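Local coordinates for protein pyridoxal kinase (Entamoeba histolytica, PDB 4S1I) that probably phosphorylates pyridoxal with ATP to give pyridoxal 5'-phosphate, at residues V36-L41 with Y83-D88; C110-G115 with A144-F149. All coordinates share one frame; numbering follows the deposited sequence.

How the contacts relate
Segments 83-88 and 110-115 follow neighbouring parallel strands of the central sheet, 78-81 and 107-110; their partners lie on strand 33-41 and helix 144-151, and the centres of the two contacts are 16 Å apart. Contact 1 (36-41 with 83-88) closes in the chain before contact 2 (110-115 with 144-149) opens. They meet where Ile113 CD1 packs 3.5 Å from Tyr83 N. Pyridoxal-5'-phosphate lies beside both: Tyr83 of contact 1 faces it, and the side chain of Ile113 in contact 2 comes within about 4 Å. Contact 2 takes the metal side of the site, with the Glu146 side chain about 4 Å from a bound magnesium ion; the side chain of Tyr83 is about 9 Å from that ion.

Contact 1: residues V36-L41 with Y83-D88; sequences VLTTHL and YFPSSD. With PLP (pyridoxal-5'-phosphate), chain C.
Thr38 meets segment 83-88, the chain leading from strand 78-81 into helix 87-103, at the ligand end of the central sheet of this ribokinase-type fold, where strand 33-41 is interrupted. Its hydroxyl donates to the backbone: OG1 lies 2.7 Å from Tyr83 O, with a C=O...donor angle of 152° and the donor tilted 25° from the carbonyl plane. OG1 stands between its own backbone N and carbonyl carbon, while CG2 is anti to the carbonyl carbon and meets the Phe84 ring obliquely, 3.8 Å from CD1. The rest of that ring is packed among helices 87-103 and 124-133. Pro85 packs against the same threonine, its CG 3.2 Å from Thr38 O. Thr39 adds its methyl, CG2, which touches both Pro85 CG and Tyr83 CE1, 4.0 Å from each; its hydroxyl turns instead to Tyr11 O. Tyr83 CG is anti to the backbone N (chi1 -178°), which carries the ring out to the ligand. One ring face looks onto pyridoxal-5'-phosphate, itself hydrogen-bonded to Ser10 and Thr45. Leu41 reaches the ligand as well, its CD1 3.8 Å from methyl C2A. That same C2A sits over the centre of the Tyr83 ring, 4.1 Å above its plane.

Contact 2: residues C110-G115 with A144-F149; sequences CDPILG and ATELSF
Glu146, near the start of helix 144-151, reaches across to Leu114 and Gly115 and takes both of their backbone N-H groups on one oxygen. Leu114 N is 2.9 Å from Glu146 OE2 and comes from above the carboxylate plane, along a nearly straight bond (173°); Gly115 N, 3.3 Å from OE2, meets its anti lone pair. Two donors thus grip a single oxygen and help fix the rotation of the carboxylate. The chain is extended beyond CG, which carries the group into the bend of the loop, where Pro112 centres an inverse gamma turn.

The other oxygen also takes a water: one molecule donates to Glu146 OE1 and to Asp111 OD1, 2.7 Å from each. It mediates between two acids whose OD1 and OE1 lie 4.5 Å apart, a pairing whose like charges the nearby magnesium probably helps to offset.

Apolar contact comes mainly from Leu114. Its CD1 approaches Phe149 CD2 at 3.7 Å, the side chains crossing at about a right angle, while Leu114 CB rests 3.9 Å from Glu146 CG.

With Asp111 and Thr141 belonging to a magnesium-binding site and Asn143 binding ADP, this is the metal-nucleotide part of a ribokinase-type active site.

Contact 1: residues V36-L41 with Y83-D88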
loop_
_atom_site.group_PDB
_atom_site.type_symbol
_atom_site.label_atom_id
_atom_site.label_comp_id
_atom_site.label_asym_id
_atom_site.label_seq_id
_atom_site.Cartn_x
_atom_site.Cartn_y
_atom_site.Cartn_z
ATOM N N VAL A 36 -3.330 -7.845 4.250
ATOM C CA VAL A 36 -2.996 -9.201 3.718
ATOM C C VAL A 36 -3.603 -9.220 2.295
ATOM O O VAL A 36 -4.766 -8.898 2.071
ATOM C CB VAL A 36 -3.617 -10.335 4.506
ATOM C CG1 VAL A 36 -3.339 -11.650 3.844
ATOM C CG2 VAL A 36 -3.044 -10.367 5.913
ATOM N N LEU A 37 -2.763 -9.501 1.337
ATOM C CA LEU A 37 -3.159 -9.429 -0.081
ATOM C C LEU A 37 -3.719 -10.728 -0.619
ATOM O O LEU A 37 -3.313 -11.815 -0.193
ATOM C CB LEU A 37 -1.949 -9.052 -0.914
ATOM C CG LEU A 37 -1.189 -7.830 -0.444
ATOM C CD1 LEU A 37 -0.067 -7.478 -1.385
ATOM C CD2 LEU A 37 -2.032 -6.619 -0.054
ATOM N N THR A 38 -4.707 -10.645 -1.462
ATOM C CA THR A 38 -5.307 -11.851 -2.090
ATOM C C THR A 38 -4.891 -12.022 -3.534
ATOM O O THR A 38 -5.140 -13.065 -4.151
ATOM C CB THR A 38 -6.847 -11.862 -2.053
ATOM O OG1 THR A 38 -7.310 -10.732 -2.796
ATOM C CG2 THR A 38 -7.351 -11.814 -0.589
ATOM N N THR A 39 -4.238 -10.971 -4.076
ATOM C CA THR A 39 -3.696 -10.962 -5.407
ATOM C C THR A 39 -2.477 -10.088 -5.459
ATOM O O THR A 39 -2.260 -9.262 -4.584
ATOM C CB THR A 39 -4.665 -10.366 -6.468
ATOM O OG1 THR A 39 -4.773 -8.949 -6.285
ATOM C CG2 THR A 39 -6.033 -10.974 -6.457
ATOM N N HIS A 40 -1.661 -10.321 -6.486
ATOM C CA HIS A 40 -0.555 -9.404 -6.802
ATOM C C HIS A 40 -0.610 -9.188 -8.291
ATOM O O HIS A 40 0.020 -9.932 -9.071
ATOM C CB HIS A 40 0.780 -9.872 -6.321
ATOM C CG HIS A 40 1.974 -9.026 -6.649
ATOM N ND1 HIS A 40 3.231 -9.570 -6.885
ATOM C CD2 HIS A 40 2.115 -7.699 -6.819
ATOM C CE1 HIS A 40 4.093 -8.583 -7.129
ATOM N NE2 HIS A 40 3.436 -7.432 -7.064
ATOM N N LEU A 41 -1.404 -8.219 -8.728
ATOM C CA LEU A 41 -1.688 -8.018 -10.073
ATOM C C LEU A 41 -1.029 -6.685 -10.550
ATOM O O LEU A 41 -0.878 -5.808 -9.769
ATOM C CB LEU A 41 -3.191 -7.956 -10.373
ATOM C CG LEU A 41 -4.040 -9.089 -9.858
ATOM C CD1 LEU A 41 -5.489 -8.836 -10.132
ATOM C CD2 LEU A 41 -3.588 -10.380 -10.491
ATOM N N TYR A 83 -12.036 -8.456 -2.038
ATOM C CA TYR A 83 -11.921 -9.318 -3.219
ATOM C C TYR A 83 -11.080 -10.572 -3.041
ATOM O O TYR A 83 -9.973 -10.480 -2.592
ATOM C CB TYR A 83 -11.310 -8.494 -4.346
ATOM C CG TYR A 83 -11.146 -9.187 -5.704
ATOM C CD1 TYR A 83 -10.105 -9.992 -5.954
ATOM C CD2 TYR A 83 -12.000 -8.845 -6.733
ATOM C CE1 TYR A 83 -9.904 -10.584 -7.233
ATOM C CE2 TYR A 83 -11.811 -9.424 -7.984
ATOM C CZ TYR A 83 -10.748 -10.267 -8.223
ATOM O OH TYR A 83 -10.573 -10.816 -9.489
ATOM N N PHE A 84 -11.619 -11.711 -3.473
ATOM C CA PHE A 84 -10.864 -13.002 -3.534
ATOM C C PHE A 84 -10.873 -13.570 -4.974
ATOM O O PHE A 84 -11.937 -13.620 -5.639
ATOM C CB PHE A 84 -11.491 -14.030 -2.615
ATOM C CG PHE A 84 -11.524 -13.641 -1.166
ATOM C CD1 PHE A 84 -10.484 -13.971 -0.320
ATOM C CD2 PHE A 84 -12.639 -12.977 -0.645
ATOM C CE1 PHE A 84 -10.535 -13.633 0.971
ATOM C CE2 PHE A 84 -12.703 -12.654 0.709
ATOM C CZ PHE A 84 -11.618 -13.003 1.507
ATOM N N PRO A 85 -9.724 -14.043 -5.423
ATOM C CA PRO A 85 -9.613 -14.609 -6.739
ATOM C C PRO A 85 -10.023 -16.058 -6.796
ATOM O O PRO A 85 -10.144 -16.578 -7.911
ATOM C CB PRO A 85 -8.066 -14.519 -7.023
ATOM C CG PRO A 85 -7.412 -14.615 -5.751
ATOM C CD PRO A 85 -8.363 -13.910 -4.813
ATOM N N SER A 86 -10.219 -16.698 -5.659
ATOM C CA SER A 86 -10.468 -18.128 -5.605
ATOM C C SER A 86 -11.177 -18.466 -4.313
ATOM O O SER A 86 -10.997 -17.725 -3.336
ATOM C CB SER A 86 -9.138 -18.895 -5.746
ATOM O OG SER A 86 -8.235 -18.596 -4.657
ATOM N N SER A 87 -12.015 -19.493 -4.319
ATOM C CA SER A 87 -12.801 -19.865 -3.165
ATOM C C SER A 87 -12.008 -20.503 -2.025
ATOM O O SER A 87 -12.398 -20.368 -0.885
ATOM C CB SER A 87 -13.948 -20.775 -3.561
ATOM O OG SER A 87 -13.442 -21.970 -4.114
ATOM N N ASP A 88 -10.903 -21.186 -2.328
ATOM C CA ASP A 88 -10.072 -21.721 -1.246
ATOM C C ASP A 88 -9.649 -20.629 -0.253
ATOM O O ASP A 88 -9.658 -20.905 0.935
ATOM C CB ASP A 88 -8.851 -22.516 -1.785
ATOM C CG ASP A 88 -7.985 -21.738 -2.733
ATOM O OD1 ASP A 88 -8.166 -20.488 -2.928
ATOM O OD2 ASP A 88 -7.008 -22.363 -3.295
HETATM N N1 PLP C . -9.999 -6.010 -10.268
HETATM C C2 PLP C . -9.638 -6.200 -8.993
HETATM C C2A PLP C . -8.394 -6.926 -8.696
HETATM C C3 PLP C . -10.423 -5.738 -7.898
HETATM O O3 PLP C . -10.096 -5.931 -6.676
HETATM C C4 PLP C . -11.655 -5.045 -8.169
HETATM C C4A PLP C . -12.453 -4.578 -7.077
HETATM O O4A PLP C . -13.303 -3.773 -7.119
HETATM C C5 PLP C . -11.895 -4.903 -9.538
HETATM C C6 PLP C . -11.040 -5.404 -10.513
HETATM C C5A PLP C . -13.042 -4.239 -10.106
HETATM O O4P PLP C . -12.467 -3.780 -11.290
HETATM P P PLP C . -13.267 -3.733 -12.681
HETATM O O1P PLP C . -14.680 -3.405 -12.423
HETATM O O2P PLP C . -13.163 -5.037 -13.395
HETATM O O3P PLP C . -12.576 -2.602 -13.301
#

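Contact 2: residues C110-G115 with A144-F149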
loop_
_atom_site.group_PDB
_atom_site.type_symbol
_atom_site.label_atom_id
_atom_site.label_comp_id
_atom_site.label_asym_id
_atom_site.label_seq_id
_atom_site.Cartn_x
_atom_site.Cartn_y
_atom_site.Cartn_z
ATOM N N CYS A 110 -17.747 -7.129 5.910
ATOM C CA CYS A 110 -17.502 -7.939 4.738
ATOM C C CYS A 110 -18.011 -7.121 3.567
ATOM O O CYS A 110 -19.207 -6.827 3.493
ATOM C CB CYS A 110 -18.246 -9.251 4.781
ATOM S SG CYS A 110 -18.021 -10.297 3.317
ATOM N N ASP A 111 -17.109 -6.779 2.661
ATOM C CA ASP A 111 -17.509 -6.133 1.421
ATOM C C ASP A 111 -17.550 -7.307 0.412
ATOM O O ASP A 111 -16.511 -7.871 0.072
ATOM C CB ASP A 111 -16.529 -5.043 0.964
ATOM C CG ASP A 111 -17.035 -4.245 -0.198
ATOM O OD1 ASP A 111 -18.112 -4.556 -0.749
ATOM O OD2 ASP A 111 -16.330 -3.307 -0.677
ATOM N N PRO A 112 -18.756 -7.756 0.014
ATOM C CA PRO A 112 -18.866 -9.049 -0.701
ATOM C C PRO A 112 -18.670 -8.803 -2.175
ATOM O O PRO A 112 -19.660 -8.797 -2.922
ATOM C CB PRO A 112 -20.268 -9.499 -0.368
ATOM C CG PRO A 112 -21.006 -8.204 -0.285
ATOM C CD PRO A 112 -20.067 -7.215 0.337
ATOM N N ILE A 113 -17.407 -8.546 -2.555
ATOM C CA ILE A 113 -17.073 -8.107 -3.852
ATOM C C ILE A 113 -17.247 -9.229 -4.866
ATOM O O ILE A 113 -16.486 -10.239 -4.831
ATOM C CB ILE A 113 -15.633 -7.604 -3.898
ATOM C CG1 ILE A 113 -15.505 -6.402 -2.950
ATOM C CG2 ILE A 113 -15.323 -7.154 -5.309
ATOM C CD1 ILE A 113 -14.096 -5.786 -2.880
ATOM N N LEU A 114 -18.263 -9.109 -5.704
ATOM C CA LEU A 114 -18.577 -10.071 -6.730
ATOM C C LEU A 114 -18.802 -9.530 -8.104
ATOM O O LEU A 114 -18.518 -10.204 -9.119
ATOM C CB LEU A 114 -19.804 -10.861 -6.366
ATOM C CG LEU A 114 -19.712 -11.608 -5.024
ATOM C CD1 LEU A 114 -21.059 -12.233 -4.735
ATOM C CD2 LEU A 114 -18.602 -12.686 -4.967
ATOM N N GLY A 115 -19.321 -8.331 -8.248
ATOM C CA GLY A 115 -19.781 -7.875 -9.532
ATOM C C GLY A 115 -20.450 -6.552 -9.426
ATOM O O GLY A 115 -20.610 -6.009 -8.356
ATOM N N ALA A 144 -26.318 -3.488 -5.305
ATOM C CA ALA A 144 -27.536 -4.206 -5.616
ATOM C C ALA A 144 -27.294 -5.513 -6.355
ATOM O O ALA A 144 -28.034 -6.473 -6.182
ATOM C CB ALA A 144 -28.507 -3.332 -6.371
ATOM N N THR A 145 -26.310 -5.529 -7.264
ATOM C CA THR A 145 -26.004 -6.689 -8.034
ATOM C C THR A 145 -25.583 -7.830 -7.105
ATOM O O THR A 145 -26.047 -8.998 -7.231
ATOM C CB THR A 145 -24.893 -6.331 -9.098
ATOM O OG1 THR A 145 -25.403 -5.400 -10.050
ATOM C CG2 THR A 145 -24.401 -7.580 -9.831
ATOM N N GLU A 146 -24.717 -7.495 -6.195
ATOM C CA GLU A 146 -24.225 -8.437 -5.109
ATOM C C GLU A 146 -25.336 -8.939 -4.283
ATOM O O GLU A 146 -25.401 -10.129 -3.990
ATOM C CB GLU A 146 -23.075 -7.849 -4.283
ATOM C CG GLU A 146 -21.839 -7.710 -5.224
ATOM C CD GLU A 146 -20.831 -6.649 -4.885
ATOM O OE1 GLU A 146 -21.066 -5.789 -3.969
ATOM O OE2 GLU A 146 -19.749 -6.651 -5.497
ATOM N N LEU A 147 -26.208 -8.035 -3.862
ATOM C CA LEU A 147 -27.318 -8.456 -3.030
ATOM C C LEU A 147 -28.231 -9.415 -3.730
ATOM O O LEU A 147 -28.707 -10.386 -3.135
ATOM C CB LEU A 147 -28.159 -7.227 -2.567
ATOM C CG LEU A 147 -29.329 -7.499 -1.591
ATOM C CD1 LEU A 147 -28.784 -8.116 -0.292
ATOM C CD2 LEU A 147 -29.974 -6.166 -1.304
ATOM N N SER A 148 -28.497 -9.142 -5.020
ATOM C CA SER A 148 -29.318 -10.043 -5.800
ATOM C C SER A 148 -28.698 -11.431 -5.868
ATOM O O SER A 148 -29.384 -12.439 -5.757
ATOM C CB SER A 148 -29.455 -9.437 -7.232
ATOM O OG SER A 148 -30.189 -10.296 -8.019
ATOM N N PHE A 149 -27.400 -11.481 -6.138
ATOM C CA PHE A 149 -26.749 -12.765 -6.241
ATOM C C PHE A 149 -26.782 -13.499 -4.906
ATOM O O PHE A 149 -27.149 -14.716 -4.847
ATOM C CB PHE A 149 -25.326 -12.716 -6.688
ATOM C CG PHE A 149 -24.698 -14.080 -6.553
ATOM C CD1 PHE A 149 -24.982 -15.112 -7.510
ATOM C CD2 PHE A 149 -23.974 -14.421 -5.413
ATOM C CE1 PHE A 149 -24.473 -16.373 -7.344
ATOM C CE2 PHE A 149 -23.457 -15.717 -5.266
ATOM C CZ PHE A 149 -23.730 -16.680 -6.216
HETATM O O HOH W 1 -18.766 -4.486 -3.331
#